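Local structure of 402AA LONG hypothetical molybdopterin biosynthesis MOEA protein (Pyrococcus horikoshii, 1UZ5) at residues Lys180-Val185 with Gly220-Ile224; Ser187-Val193 with Gln203-Gly209; Leu236-Glu241 with Val267-Leu271; Ala280-Lys285 with Arg346-Leu350; Tyr303-Leu308 with Gly367-Phe372. The protein probably catalyses the magnesium-dependent insertion of molybdate into adenylylated molybdopterin, with release of AMP, during biosynthesis of the molybdenum cofactor. One frame throughout, in Å; residues are numbered along the deposited sequence.

Contact 1 (Lys180-Val185 with Gly220-Ile224)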
# COMPACT_ATOMS: atom_id res chain seq x y z
N LYS A 180 -2.02 -10.98 -7.59
CA LYS A 180 -1.25 -9.95 -8.28
C LYS A 180 -1.60 -9.87 -9.76
O LYS A 180 -1.52 -10.87 -10.48
CB LYS A 180 0.25 -10.21 -8.10
CG LYS A 180 0.71 -10.12 -6.66
CD LYS A 180 2.18 -10.45 -6.51
CE LYS A 180 2.63 -10.29 -5.07
NZ LYS A 180 4.07 -10.63 -4.91
N PRO A 181 -2.01 -8.69 -10.23
CA PRO A 181 -2.36 -8.50 -11.64
C PRO A 181 -1.10 -8.78 -12.46
O PRO A 181 -0.05 -8.20 -12.20
CB PRO A 181 -2.74 -7.02 -11.71
CG PRO A 181 -3.16 -6.70 -10.31
CD PRO A 181 -2.14 -7.43 -9.49
N LYS A 182 -1.20 -9.69 -13.43
CA LYS A 182 -0.05 -10.03 -14.25
C LYS A 182 0.11 -9.07 -15.42
O LYS A 182 -0.83 -8.84 -16.18
CB LYS A 182 -0.17 -11.45 -14.77
CG LYS A 182 -0.12 -12.52 -13.70
CD LYS A 182 -0.23 -13.90 -14.33
CE LYS A 182 -0.12 -15.00 -13.29
NZ LYS A 182 -0.25 -16.35 -13.90
N VAL A 183 1.31 -8.52 -15.57
CA VAL A 183 1.59 -7.60 -16.67
C VAL A 183 2.74 -8.16 -17.50
O VAL A 183 3.87 -8.26 -17.02
CB VAL A 183 1.98 -6.21 -16.16
CG1 VAL A 183 2.24 -5.28 -17.35
CG2 VAL A 183 0.87 -5.65 -15.28
N ALA A 184 2.44 -8.54 -18.75
CA ALA A 184 3.46 -9.07 -19.65
C ALA A 184 4.17 -7.87 -20.28
O ALA A 184 3.52 -7.00 -20.88
CB ALA A 184 2.80 -9.93 -20.73
N VAL A 185 5.49 -7.83 -20.14
CA VAL A 185 6.28 -6.72 -20.65
C VAL A 185 7.18 -7.11 -21.82
O VAL A 185 7.86 -8.14 -21.77
CB VAL A 185 7.16 -6.12 -19.54
CG1 VAL A 185 8.03 -4.99 -20.12
CG2 VAL A 185 6.28 -5.61 -18.40
N GLY A 220 2.59 -3.73 -6.60
CA GLY A 220 1.68 -4.81 -6.23
C GLY A 220 1.29 -5.80 -7.30
O GLY A 220 0.54 -6.74 -7.04
N GLY A 221 1.80 -5.62 -8.52
CA GLY A 221 1.47 -6.55 -9.58
C GLY A 221 2.59 -7.55 -9.78
O GLY A 221 3.53 -7.62 -8.98
N GLU A 222 2.49 -8.33 -10.85
CA GLU A 222 3.54 -9.29 -11.17
C GLU A 222 4.04 -8.99 -12.58
O GLU A 222 3.35 -9.23 -13.57
CB GLU A 222 3.02 -10.72 -11.14
CG GLU A 222 4.13 -11.74 -11.34
CD GLU A 222 3.62 -13.15 -11.57
OE1 GLU A 222 2.57 -13.50 -11.00
OE2 GLU A 222 4.29 -13.92 -12.30
N GLY A 223 5.25 -8.43 -12.66
CA GLY A 223 5.83 -8.11 -13.95
C GLY A 223 6.49 -9.33 -14.55
O GLY A 223 7.36 -9.94 -13.93
N ILE A 224 6.05 -9.71 -15.74
CA ILE A 224 6.62 -10.87 -16.42
C ILE A 224 7.31 -10.38 -17.69
O ILE A 224 6.65 -9.91 -18.62
CB ILE A 224 5.53 -11.88 -16.77
CG1 ILE A 224 4.78 -12.30 -15.50
CG2 ILE A 224 6.15 -13.11 -17.44
CD1 ILE A 224 3.55 -13.15 -15.75
O HOH W 1 -0.21 -13.33 -10.06
O HOH W 2 5.49 -9.93 -7.99
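Four backbone hydrogen bonds join K180-V185 to G220-I224 in parallel register. P181 O accepts from E222 N, E222 O from V183 N, V183 O from I224 N and I224 O from V185 N. Their N-O lengths stay near 2.9 Å, as for V183 N to E222 O, and I224 N to V183 O is the straightest, with an N-H...O angle of 177°. The carbonyls of E222 and I224 each also receive a CA-H, A184 CA lying 3.5 Å from I224 O. The short strand axes differ in direction by 25°, an ordinary sheet twist.

Side-chain packing is concentrated on the face of K182, E222 and I224. E222 sends CG anti to its backbone N (chi1 -174°), whereas K182 turns CG beside its own N; both chains then run extended, side by side and pointing the same way. K182 CE reaches E222 OE1 at 3.8 Å, but the charged atoms stay apart, with K182 NZ 4.9 Å from OE1. K182 CD lies 4.1 Å from I224 CD1.

A water adds a polar link, donating to K180 O and to E222 OE1. At the loop end, K180 CG lies 3.4 Å from G220 O; G220 itself closes helix 208-219 in a Schellman motif.

The pair completes a beta-alpha-beta crossover: helix 208-219 covers V183 and V185 through I216 and L212, while A184 faces helix 233-246 through A243 and V246. Strand 222-229 is an edge strand of this sheet within the chain, and strand 182-188 bonds on its other flank to strand 249-253.

Contact 2 (Ser187-Val193 with Gln203-Gly209)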
# COMPACT_ATOMS: atom_id res chain seq x y z
N SER A 187 10.07 -5.50 -24.82
CA SER A 187 10.96 -4.41 -25.25
C SER A 187 11.16 -4.58 -26.76
O SER A 187 11.49 -5.68 -27.22
CB SER A 187 12.31 -4.48 -24.53
OG SER A 187 12.18 -4.09 -23.17
N THR A 188 10.96 -3.52 -27.53
CA THR A 188 11.12 -3.61 -28.98
C THR A 188 12.22 -2.70 -29.53
O THR A 188 12.34 -1.54 -29.14
CB THR A 188 9.81 -3.27 -29.72
OG1 THR A 188 9.46 -1.90 -29.47
CG2 THR A 188 8.68 -4.17 -29.25
N GLY A 189 13.02 -3.25 -30.43
CA GLY A 189 14.11 -2.49 -31.04
C GLY A 189 15.17 -3.42 -31.59
O GLY A 189 15.58 -4.37 -30.93
N ASN A 190 15.61 -3.15 -32.82
CA ASN A 190 16.63 -3.99 -33.44
C ASN A 190 17.99 -3.83 -32.77
O ASN A 190 18.87 -4.67 -32.92
CB ASN A 190 16.75 -3.67 -34.93
CG ASN A 190 15.48 -3.95 -35.69
OD1 ASN A 190 14.81 -4.97 -35.46
ND2 ASN A 190 15.12 -3.06 -36.61
N GLU A 191 18.16 -2.75 -32.01
CA GLU A 191 19.43 -2.51 -31.32
C GLU A 191 19.47 -3.11 -29.92
O GLU A 191 20.54 -3.19 -29.30
CB GLU A 191 19.69 -1.00 -31.22
CG GLU A 191 18.94 -0.30 -30.08
CD GLU A 191 17.48 -0.01 -30.40
OE1 GLU A 191 16.88 -0.72 -31.24
OE2 GLU A 191 16.92 0.94 -29.80
N ILE A 192 18.32 -3.55 -29.41
CA ILE A 192 18.26 -4.08 -28.05
C ILE A 192 18.57 -5.56 -27.84
O ILE A 192 18.11 -6.41 -28.59
CB ILE A 192 16.88 -3.80 -27.41
CG1 ILE A 192 16.61 -2.29 -27.44
CG2 ILE A 192 16.85 -4.31 -25.97
CD1 ILE A 192 15.23 -1.91 -26.96
N VAL A 193 19.37 -5.85 -26.82
CA VAL A 193 19.71 -7.22 -26.46
C VAL A 193 19.56 -7.36 -24.94
O VAL A 193 19.73 -6.39 -24.19
CB VAL A 193 21.15 -7.61 -26.87
CG1 VAL A 193 21.34 -7.36 -28.36
CG2 VAL A 193 22.17 -6.84 -26.05
N GLN A 203 24.72 -2.25 -30.73
CA GLN A 203 23.66 -2.76 -29.86
C GLN A 203 23.74 -2.16 -28.46
O GLN A 203 24.80 -1.69 -28.02
CB GLN A 203 23.75 -4.27 -29.74
CG GLN A 203 23.67 -5.03 -31.06
CD GLN A 203 23.88 -6.52 -30.86
OE1 GLN A 203 24.77 -6.94 -30.11
NE2 GLN A 203 23.08 -7.34 -31.54
N ILE A 204 22.61 -2.17 -27.75
CA ILE A 204 22.57 -1.68 -26.38
C ILE A 204 21.77 -2.68 -25.54
O ILE A 204 21.09 -3.55 -26.08
CB ILE A 204 21.90 -0.30 -26.28
CG1 ILE A 204 20.47 -0.38 -26.81
CG2 ILE A 204 22.71 0.73 -27.08
CD1 ILE A 204 19.67 0.88 -26.56
N TYR A 205 21.86 -2.57 -24.22
CA TYR A 205 21.13 -3.48 -23.33
C TYR A 205 19.76 -2.93 -22.98
O TYR A 205 19.56 -1.72 -22.89
CB TYR A 205 21.93 -3.70 -22.05
CG TYR A 205 23.16 -4.53 -22.24
CD1 TYR A 205 23.07 -5.88 -22.58
CD2 TYR A 205 24.43 -3.98 -22.05
CE1 TYR A 205 24.21 -6.66 -22.73
CE2 TYR A 205 25.58 -4.75 -22.20
CZ TYR A 205 25.46 -6.08 -22.54
OH TYR A 205 26.59 -6.85 -22.68
N ASP A 206 18.81 -3.83 -22.76
CA ASP A 206 17.47 -3.42 -22.39
C ASP A 206 17.51 -2.69 -21.06
O ASP A 206 18.32 -3.02 -20.19
CB ASP A 206 16.55 -4.63 -22.22
CG ASP A 206 15.25 -4.28 -21.51
OD1 ASP A 206 14.42 -3.59 -22.13
OD2 ASP A 206 15.06 -4.69 -20.34
N ILE A 207 16.66 -1.69 -20.91
CA ILE A 207 16.58 -0.97 -19.65
C ILE A 207 15.12 -0.85 -19.21
O ILE A 207 14.81 -0.99 -18.02
CB ILE A 207 17.20 0.44 -19.73
CG1 ILE A 207 17.05 1.14 -18.38
CG2 ILE A 207 16.54 1.25 -20.84
CD1 ILE A 207 17.76 2.48 -18.28
N ASN A 208 14.22 -0.60 -20.16
CA ASN A 208 12.81 -0.45 -19.85
C ASN A 208 12.09 -1.72 -19.41
O ASN A 208 11.17 -1.67 -18.60
CB ASN A 208 12.06 0.16 -21.03
CG ASN A 208 12.50 1.58 -21.34
OD1 ASN A 208 12.76 2.37 -20.43
ND2 ASN A 208 12.58 1.91 -22.62
N GLY A 209 12.49 -2.86 -19.97
CA GLY A 209 11.86 -4.12 -19.62
C GLY A 209 11.99 -4.39 -18.13
O GLY A 209 11.00 -4.64 -17.45
O HOH W 3 21.19 -5.73 -33.74
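D206 OD1 takes two donors, one of them at an unusually short distance. S187 OG gives it a hydrogen bond of 2.5 Å, a length that may partly reflect coordinate error, and arrives from above the carboxylate, 44° out of its plane. G209 N reaches the same oxygen at 3.0 Å through the syn lone pair, making an Asx motif at the start of helix 208-219. D206 OD2 accepts from R210 N, so bonds on both oxygens fix the rotation of the carboxylate.

Parallel pairing links the two short strands: E191 O accepts from I204 N, I204 O from V193 N, and V193 O from D206 N. V193 splits its branches between two partners. With chi1 at -55°, CG1 lies across the amide of Q203, 3.6 Å from NE2, and CG2 meets Y205 CD1 at 3.7 Å. Q203 OE1 is held by K200 N and Y205 OH by N197 O. E191 and I204 run side by side, E191 CG 3.6 Å from I204 CG1; on the face of I192 and I204, I192 CG2 packs 3.8 Å from D206 CB.

This small two-stranded parallel sheet lies in the connection between strand 182-188 and helix 208-219, at the C-terminal end of a parallel strand. The Thr-Gly-Asn-Glu run T188-E191 resembles the Thr-Gly-Asp-Glu run of MoeA proteins and is consistent with a place near the molybdopterin pocket.

Contact 3 (Leu236-Glu241 with Val267-Leu271)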
# COMPACT_ATOMS: atom_id res chain seq x y z
N LEU A 236 7.41 -9.23 -33.57
CA LEU A 236 6.51 -8.54 -32.66
C LEU A 236 5.16 -9.24 -32.47
O LEU A 236 4.69 -9.38 -31.34
CB LEU A 236 6.30 -7.10 -33.13
CG LEU A 236 5.56 -6.18 -32.16
CD1 LEU A 236 6.26 -6.19 -30.82
CD2 LEU A 236 5.51 -4.78 -32.74
N LYS A 237 4.55 -9.70 -33.56
CA LYS A 237 3.26 -10.37 -33.47
C LYS A 237 3.33 -11.64 -32.63
O LYS A 237 2.45 -11.90 -31.81
CB LYS A 237 2.72 -10.72 -34.86
CG LYS A 237 1.26 -11.18 -34.84
CD LYS A 237 0.76 -11.64 -36.20
CE LYS A 237 1.40 -12.95 -36.62
NZ LYS A 237 0.82 -13.48 -37.89
N ALA A 238 4.38 -12.43 -32.84
CA ALA A 238 4.57 -13.67 -32.11
C ALA A 238 4.72 -13.44 -30.61
O ALA A 238 4.16 -14.19 -29.80
CB ALA A 238 5.79 -14.40 -32.64
N LEU A 239 5.48 -12.41 -30.24
CA LEU A 239 5.71 -12.11 -28.83
C LEU A 239 4.47 -11.52 -28.17
O LEU A 239 4.16 -11.84 -27.03
CB LEU A 239 6.90 -11.16 -28.69
CG LEU A 239 7.60 -11.14 -27.32
CD1 LEU A 239 7.91 -12.57 -26.88
CD2 LEU A 239 8.88 -10.32 -27.41
N ILE A 240 3.76 -10.64 -28.88
CA ILE A 240 2.55 -10.05 -28.34
C ILE A 240 1.52 -11.14 -28.09
O ILE A 240 0.78 -11.10 -27.10
CB ILE A 240 1.95 -9.00 -29.29
CG1 ILE A 240 2.85 -7.76 -29.32
CG2 ILE A 240 0.55 -8.62 -28.84
CD1 ILE A 240 2.33 -6.63 -30.20
N GLU A 241 1.46 -12.12 -28.98
CA GLU A 241 0.52 -13.23 -28.82
C GLU A 241 0.81 -14.01 -27.55
O GLU A 241 -0.11 -14.41 -26.84
CB GLU A 241 0.58 -14.16 -30.04
CG GLU A 241 -0.26 -13.69 -31.21
CD GLU A 241 -0.07 -14.55 -32.44
OE1 GLU A 241 -0.12 -15.79 -32.31
OE2 GLU A 241 0.14 -13.98 -33.53
N VAL A 267 0.18 -4.13 -35.69
CA VAL A 267 0.13 -5.48 -35.16
C VAL A 267 -1.04 -5.61 -34.18
O VAL A 267 -1.77 -6.59 -34.19
CB VAL A 267 1.44 -5.85 -34.44
CG1 VAL A 267 1.30 -7.21 -33.76
CG2 VAL A 267 2.58 -5.89 -35.45
N ILE A 268 -1.20 -4.59 -33.34
CA ILE A 268 -2.28 -4.58 -32.36
C ILE A 268 -3.62 -4.49 -33.09
O ILE A 268 -4.60 -5.14 -32.71
CB ILE A 268 -2.15 -3.38 -31.40
CG1 ILE A 268 -0.87 -3.54 -30.56
CG2 ILE A 268 -3.37 -3.28 -30.51
CD1 ILE A 268 -0.56 -2.33 -29.69
N GLU A 269 -3.65 -3.70 -34.15
CA GLU A 269 -4.85 -3.51 -34.95
C GLU A 269 -5.34 -4.82 -35.56
O GLU A 269 -6.55 -5.05 -35.66
CB GLU A 269 -4.59 -2.49 -36.07
CG GLU A 269 -5.82 -2.13 -36.87
CD GLU A 269 -6.87 -1.41 -36.04
OE1 GLU A 269 -6.60 -0.27 -35.61
OE2 GLU A 269 -7.94 -2.00 -35.80
N GLU A 270 -4.41 -5.68 -35.97
CA GLU A 270 -4.79 -6.95 -36.57
C GLU A 270 -5.05 -8.06 -35.57
O GLU A 270 -5.68 -9.07 -35.91
CB GLU A 270 -3.72 -7.39 -37.58
CG GLU A 270 -2.35 -7.64 -36.99
CD GLU A 270 -1.33 -8.00 -38.06
OE1 GLU A 270 -1.08 -7.16 -38.95
OE2 GLU A 270 -0.78 -9.12 -38.01
N LEU A 271 -4.57 -7.90 -34.34
CA LEU A 271 -4.78 -8.92 -33.31
C LEU A 271 -6.00 -8.53 -32.48
O LEU A 271 -6.62 -9.38 -31.83
CB LEU A 271 -3.56 -9.04 -32.41
CG LEU A 271 -2.34 -9.78 -32.96
CD1 LEU A 271 -1.22 -9.76 -31.93
CD2 LEU A 271 -2.72 -11.21 -33.30
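V267 fits its CG1 methyl against the helix of L236-E241, 3.7 Å from K237 CA and 3.8 Å from I240 CD1. That methyl stands anti to the V267 backbone N (chi1 174°), which aims it at the neighbouring helix and leaves CG2 to meet L236 CD2 at 4.1 Å. One turn later L271 repeats the approach. Its CD1 lies 3.7 Å from I240 CG2 and also touches K237 CG, so I240 meets two successive turns of the helix, V267 through CD1 and L271 through CG2.

Beside the apolar contacts, carboxylate oxygens meet aliphatic carbons. K237 bends at chi3 and crosses E270 at about a right angle, CD coming 3.5 Å from E270 OE2. The charges themselves are farther apart, with K237 NZ 4.6 Å from OE2, and E270 OE2 has a long, weak ion pair with K233. E241 stands across L271, its OE2 4.0 Å from CD2.

The backbones that set these positions cross at -55° with short axes 10.5 Å apart, a separation bridged mainly by side chains, with V267 CG1 reaching the K237 backbone. A second shell lies in the sheet beneath: L236 and I240 rest on T188 and I186 of strand 182-188, and I268 and L271 on I288 and I292 of strand 288-292.

Two adjacent helices thus cover one face of a central sheet, while helix 208-219 covers the other. This is the alpha-beta-alpha sandwich of MogA-like molybdopterin-binding domains.

Contact 4 (Ala280-Lys285 with Arg346-Leu350). With SO4 (sulfate ion), chain E.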
# COMPACT_ATOMS: atom_id res chain seq x y z
N ALA A 280 -2.20 13.82 -27.46
CA ALA A 280 -1.82 15.23 -27.52
C ALA A 280 -0.98 15.64 -26.31
O ALA A 280 -1.36 16.53 -25.55
CB ALA A 280 -3.06 16.10 -27.63
N ILE A 281 0.16 14.98 -26.14
CA ILE A 281 1.06 15.29 -25.03
C ILE A 281 2.51 15.12 -25.43
O ILE A 281 2.82 14.55 -26.48
CB ILE A 281 0.78 14.37 -23.82
CG1 ILE A 281 0.96 12.91 -24.22
CG2 ILE A 281 -0.62 14.63 -23.28
CD1 ILE A 281 0.79 11.92 -23.09
N GLN A 282 3.40 15.61 -24.57
CA GLN A 282 4.84 15.52 -24.79
C GLN A 282 5.52 15.11 -23.48
O GLN A 282 5.46 15.84 -22.49
CB GLN A 282 5.39 16.87 -25.27
CG GLN A 282 6.85 17.13 -24.92
CD GLN A 282 7.78 16.04 -25.42
OE1 GLN A 282 7.87 15.79 -26.62
NE2 GLN A 282 8.48 15.38 -24.50
N PRO A 283 6.18 13.94 -23.46
CA PRO A 283 6.33 12.98 -24.56
C PRO A 283 5.17 12.00 -24.59
O PRO A 283 4.23 12.10 -23.80
CB PRO A 283 7.64 12.30 -24.22
CG PRO A 283 7.52 12.15 -22.73
CD PRO A 283 7.00 13.53 -22.30
N GLY A 284 5.24 11.03 -25.50
CA GLY A 284 4.19 10.04 -25.59
C GLY A 284 3.22 10.30 -26.72
O GLY A 284 2.14 9.70 -26.78
N LYS A 285 3.59 11.21 -27.62
CA LYS A 285 2.76 11.54 -28.76
C LYS A 285 2.28 10.28 -29.49
O LYS A 285 1.10 10.14 -29.77
CB LYS A 285 3.53 12.44 -29.73
CG LYS A 285 2.81 12.75 -31.03
CD LYS A 285 3.70 13.56 -31.97
CE LYS A 285 3.00 13.85 -33.29
NZ LYS A 285 3.88 14.61 -34.22
N ARG A 346 1.92 22.50 -27.15
CA ARG A 346 1.38 21.20 -26.78
C ARG A 346 1.52 20.94 -25.28
O ARG A 346 2.39 21.51 -24.62
CB ARG A 346 2.09 20.10 -27.57
CG ARG A 346 1.58 18.69 -27.29
CD ARG A 346 2.25 17.66 -28.19
NE ARG A 346 3.70 17.66 -28.05
CZ ARG A 346 4.53 16.85 -28.70
NH1 ARG A 346 4.04 15.96 -29.55
NH2 ARG A 346 5.84 16.93 -28.50
N ARG A 347 0.65 20.08 -24.76
CA ARG A 347 0.67 19.73 -23.34
C ARG A 347 1.87 18.82 -23.09
O ARG A 347 1.96 17.74 -23.67
CB ARG A 347 -0.62 19.00 -22.98
CG ARG A 347 -0.85 18.80 -21.49
CD ARG A 347 -2.16 18.07 -21.25
NE ARG A 347 -2.57 18.13 -19.85
CZ ARG A 347 -2.90 19.24 -19.20
NH1 ARG A 347 -2.86 20.41 -19.83
NH2 ARG A 347 -3.26 19.20 -17.93
N GLN A 348 2.80 19.25 -22.24
CA GLN A 348 3.98 18.44 -21.97
C GLN A 348 4.25 18.16 -20.50
O GLN A 348 3.87 18.94 -19.62
CB GLN A 348 5.22 19.10 -22.57
CG GLN A 348 5.65 20.38 -21.88
CD GLN A 348 7.01 20.85 -22.35
OE1 GLN A 348 7.21 21.10 -23.54
NE2 GLN A 348 7.94 20.98 -21.41
N PHE A 349 4.91 17.04 -20.24
CA PHE A 349 5.27 16.63 -18.89
C PHE A 349 6.78 16.62 -18.76
O PHE A 349 7.46 15.79 -19.37
CB PHE A 349 4.69 15.25 -18.58
CG PHE A 349 3.20 15.20 -18.65
CD1 PHE A 349 2.54 15.19 -19.88
CD2 PHE A 349 2.43 15.19 -17.49
CE1 PHE A 349 1.15 15.17 -19.95
CE2 PHE A 349 1.04 15.17 -17.55
CZ PHE A 349 0.40 15.16 -18.78
N LEU A 350 7.30 17.54 -17.97
CA LEU A 350 8.73 17.69 -17.76
C LEU A 350 9.31 16.86 -16.62
O LEU A 350 8.91 17.00 -15.46
CB LEU A 350 9.05 19.17 -17.50
CG LEU A 350 10.49 19.51 -17.09
CD1 LEU A 350 11.42 19.23 -18.26
CD2 LEU A 350 10.58 20.96 -16.67
S SO4 E . 6.98 12.98 -28.43
O1 SO4 E . 7.04 14.23 -29.47
O2 SO4 E . 6.78 11.81 -29.27
O3 SO4 E . 8.08 12.91 -27.74
O4 SO4 E . 5.78 13.24 -27.68
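R346 leaves its backbone with CG anti to N (chi1 -179°), then bends at chi3 (58°), which lays the guanidinium across the I281-Q282 backbone. One face covers I281 O, 3.3 Å from the plane, and K285 CD reaches the edge 3.4 Å from NH1. Q282 bends at chi2, bringing OE1 3.0 Å from R346 NH2, but the angle is too poor for a hydrogen bond.

A sulfate, probably from the crystallisation liquor, is bound by R346 and K285. R346 NH2 donates to its O1 at 3.1 Å, NH1 adds a weak bond, and K285 N donates to O4 at 3.0 Å. The ion may mark an anion-binding pocket.

In the backbone, F349 N gives Q282 O a short 2.6 Å bond nearly along the C=O axis; the bond from Q282 N to R347 O is weak, bent to 126°. F349 turns its ring edge to I281 CG2, 3.8 Å from CE1.

The short, weakly bonded strand 281-282 pairs in parallel with strand 347-354, joining the molybdopterin-binding region to the C-terminal domain. Salt bridges to E380 and E383 hold R347, while F349 packs edge-to-face on F378 and also touches L9 of helix 9-18 and L313 of helix 304-322.

Contact 5 (Tyr303-Leu308 with Gly367-Phe372)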
# COMPACT_ATOMS: atom_id res chain seq x y z
N TYR A 303 12.23 5.98 -25.01
CA TYR A 303 13.10 6.83 -24.21
C TYR A 303 12.73 6.59 -22.74
O TYR A 303 11.59 6.84 -22.34
CB TYR A 303 12.88 8.30 -24.56
CG TYR A 303 13.93 9.22 -23.98
CD1 TYR A 303 15.27 9.10 -24.36
CD2 TYR A 303 13.60 10.19 -23.04
CE1 TYR A 303 16.25 9.92 -23.81
CE2 TYR A 303 14.58 11.02 -22.48
CZ TYR A 303 15.90 10.87 -22.88
OH TYR A 303 16.88 11.66 -22.32
N PRO A 304 13.68 6.12 -21.92
CA PRO A 304 13.50 5.82 -20.50
C PRO A 304 12.57 6.72 -19.67
O PRO A 304 11.59 6.23 -19.11
CB PRO A 304 14.93 5.80 -19.97
CG PRO A 304 15.66 5.16 -21.12
CD PRO A 304 15.10 5.93 -22.31
N THR A 305 12.87 8.01 -19.57
CA THR A 305 12.02 8.91 -18.79
C THR A 305 10.63 9.10 -19.39
O THR A 305 9.68 9.40 -18.68
CB THR A 305 12.67 10.31 -18.63
OG1 THR A 305 12.78 10.93 -19.91
CG2 THR A 305 14.05 10.19 -18.00
N SER A 306 10.52 8.93 -20.71
CA SER A 306 9.23 9.08 -21.38
C SER A 306 8.39 7.83 -21.14
O SER A 306 7.17 7.91 -20.99
CB SER A 306 9.44 9.27 -22.89
OG SER A 306 10.21 10.43 -23.14
N CYS A 307 9.05 6.68 -21.11
CA CYS A 307 8.38 5.41 -20.86
C CYS A 307 7.86 5.46 -19.43
O CYS A 307 6.72 5.07 -19.15
CB CYS A 307 9.38 4.26 -21.00
SG CYS A 307 8.75 2.62 -20.62
N LEU A 308 8.70 5.95 -18.53
CA LEU A 308 8.35 6.06 -17.12
C LEU A 308 7.18 7.01 -16.92
O LEU A 308 6.24 6.72 -16.17
CB LEU A 308 9.57 6.54 -16.33
CG LEU A 308 9.44 6.70 -14.82
CD1 LEU A 308 8.92 5.41 -14.20
CD2 LEU A 308 10.79 7.08 -14.24
N GLY A 367 21.97 12.46 -21.05
CA GLY A 367 21.96 11.05 -21.40
C GLY A 367 20.66 10.36 -21.01
O GLY A 367 20.02 10.73 -20.03
N ALA A 368 20.28 9.34 -21.78
CA ALA A 368 19.05 8.61 -21.51
C ALA A 368 19.03 7.91 -20.15
O ALA A 368 18.05 8.00 -19.42
CB ALA A 368 18.80 7.60 -22.62
N VAL A 369 20.11 7.21 -19.82
CA VAL A 369 20.17 6.48 -18.56
C VAL A 369 20.29 7.41 -17.35
O VAL A 369 19.56 7.26 -16.37
CB VAL A 369 21.32 5.47 -18.58
CG1 VAL A 369 21.35 4.67 -17.29
CG2 VAL A 369 21.15 4.53 -19.77
N THR A 370 21.20 8.38 -17.42
CA THR A 370 21.39 9.32 -16.33
C THR A 370 20.09 10.08 -16.05
O THR A 370 19.78 10.37 -14.90
CB THR A 370 22.53 10.33 -16.67
OG1 THR A 370 23.78 9.64 -16.69
CG2 THR A 370 22.59 11.45 -15.65
N SER A 371 19.35 10.39 -17.11
CA SER A 371 18.08 11.10 -16.97
C SER A 371 17.09 10.23 -16.22
O SER A 371 16.34 10.71 -15.36
CB SER A 371 17.51 11.44 -18.35
OG SER A 371 18.36 12.34 -19.05
N PHE A 372 17.08 8.95 -16.56
CA PHE A 372 16.21 7.98 -15.93
C PHE A 372 16.53 7.93 -14.44
O PHE A 372 15.63 7.98 -13.59
CB PHE A 372 16.45 6.61 -16.57
CG PHE A 372 15.79 5.47 -15.85
CD1 PHE A 372 14.44 5.21 -16.00
CD2 PHE A 372 16.55 4.62 -15.04
CE1 PHE A 372 13.84 4.12 -15.38
CE2 PHE A 372 15.96 3.52 -14.41
CZ PHE A 372 14.60 3.27 -14.58
O HOH W 4 15.55 8.91 -20.29
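G367 begins the second helix next to Y303, its O 4.0 Å from Y303 OH. That carbonyl is gripped from opposite faces of its plane by S371 N and S371 OG. A368 follows with its methyl against the tyrosine: CB is 3.6 Å from Y303 CE1, approaching the ring obliquely, and also touches P304 CD. A368 O makes the polar link between the helices through a water that donates to it at 2.8 Å and accepts from T305 N at 2.9 Å. The same water lies over one face of the Y303 ring.

Three residues on, S371 presents CB to T305 CG2 at 3.7 Å. T305 has OG1 between its backbone N and carbonyl carbon (chi1 64°), which leaves the methyl branch directed at S371. S371 OG has a further partner in S366 OG, so this hydroxyl is tied to its own chain segment. F372 completes the contact: its CB lies 3.8 Å from P304 CB, and its ring extends obliquely past P304 to L308 CD2 and on to A211 of helix 208-219.

The short helix axes, inclined at 41° and 9.1 Å apart at closest approach, place the two helix beginnings side by side, an interface between the molybdopterin-binding and C-terminal regions. The Pro-Gly-Tyr-Pro run ending at P304 resembles the Pro-Gly-Asn-Pro motif of MoeA proteins, which leads into this helix.

Overall arrangement
Contacts 1, 2 and 3 build the molybdopterin-binding region, whereas contacts 4 and 5 tie it to the C-terminal region. Strand 182-188 serves contacts 1 and 2, and helix 208-219 begins in contact 2 and ends before G220 of contact 1. T188 touches L236, joining contacts 2 and 3; N208 and I207 meet P304 of contact 5, and P283 of contact 4 meets S306. All are partly buried; contact 5 has no exposed touching residue, whereas contacts 1, 3 and 4 each include two. Chemistry follows place: backbone bonds dominate the sheet of contact 1, an Asx carboxylate with two donors marks contact 2, aliphatic packing contact 3, anion-directed donors contact 4, and helix packing bridged by water contact 5.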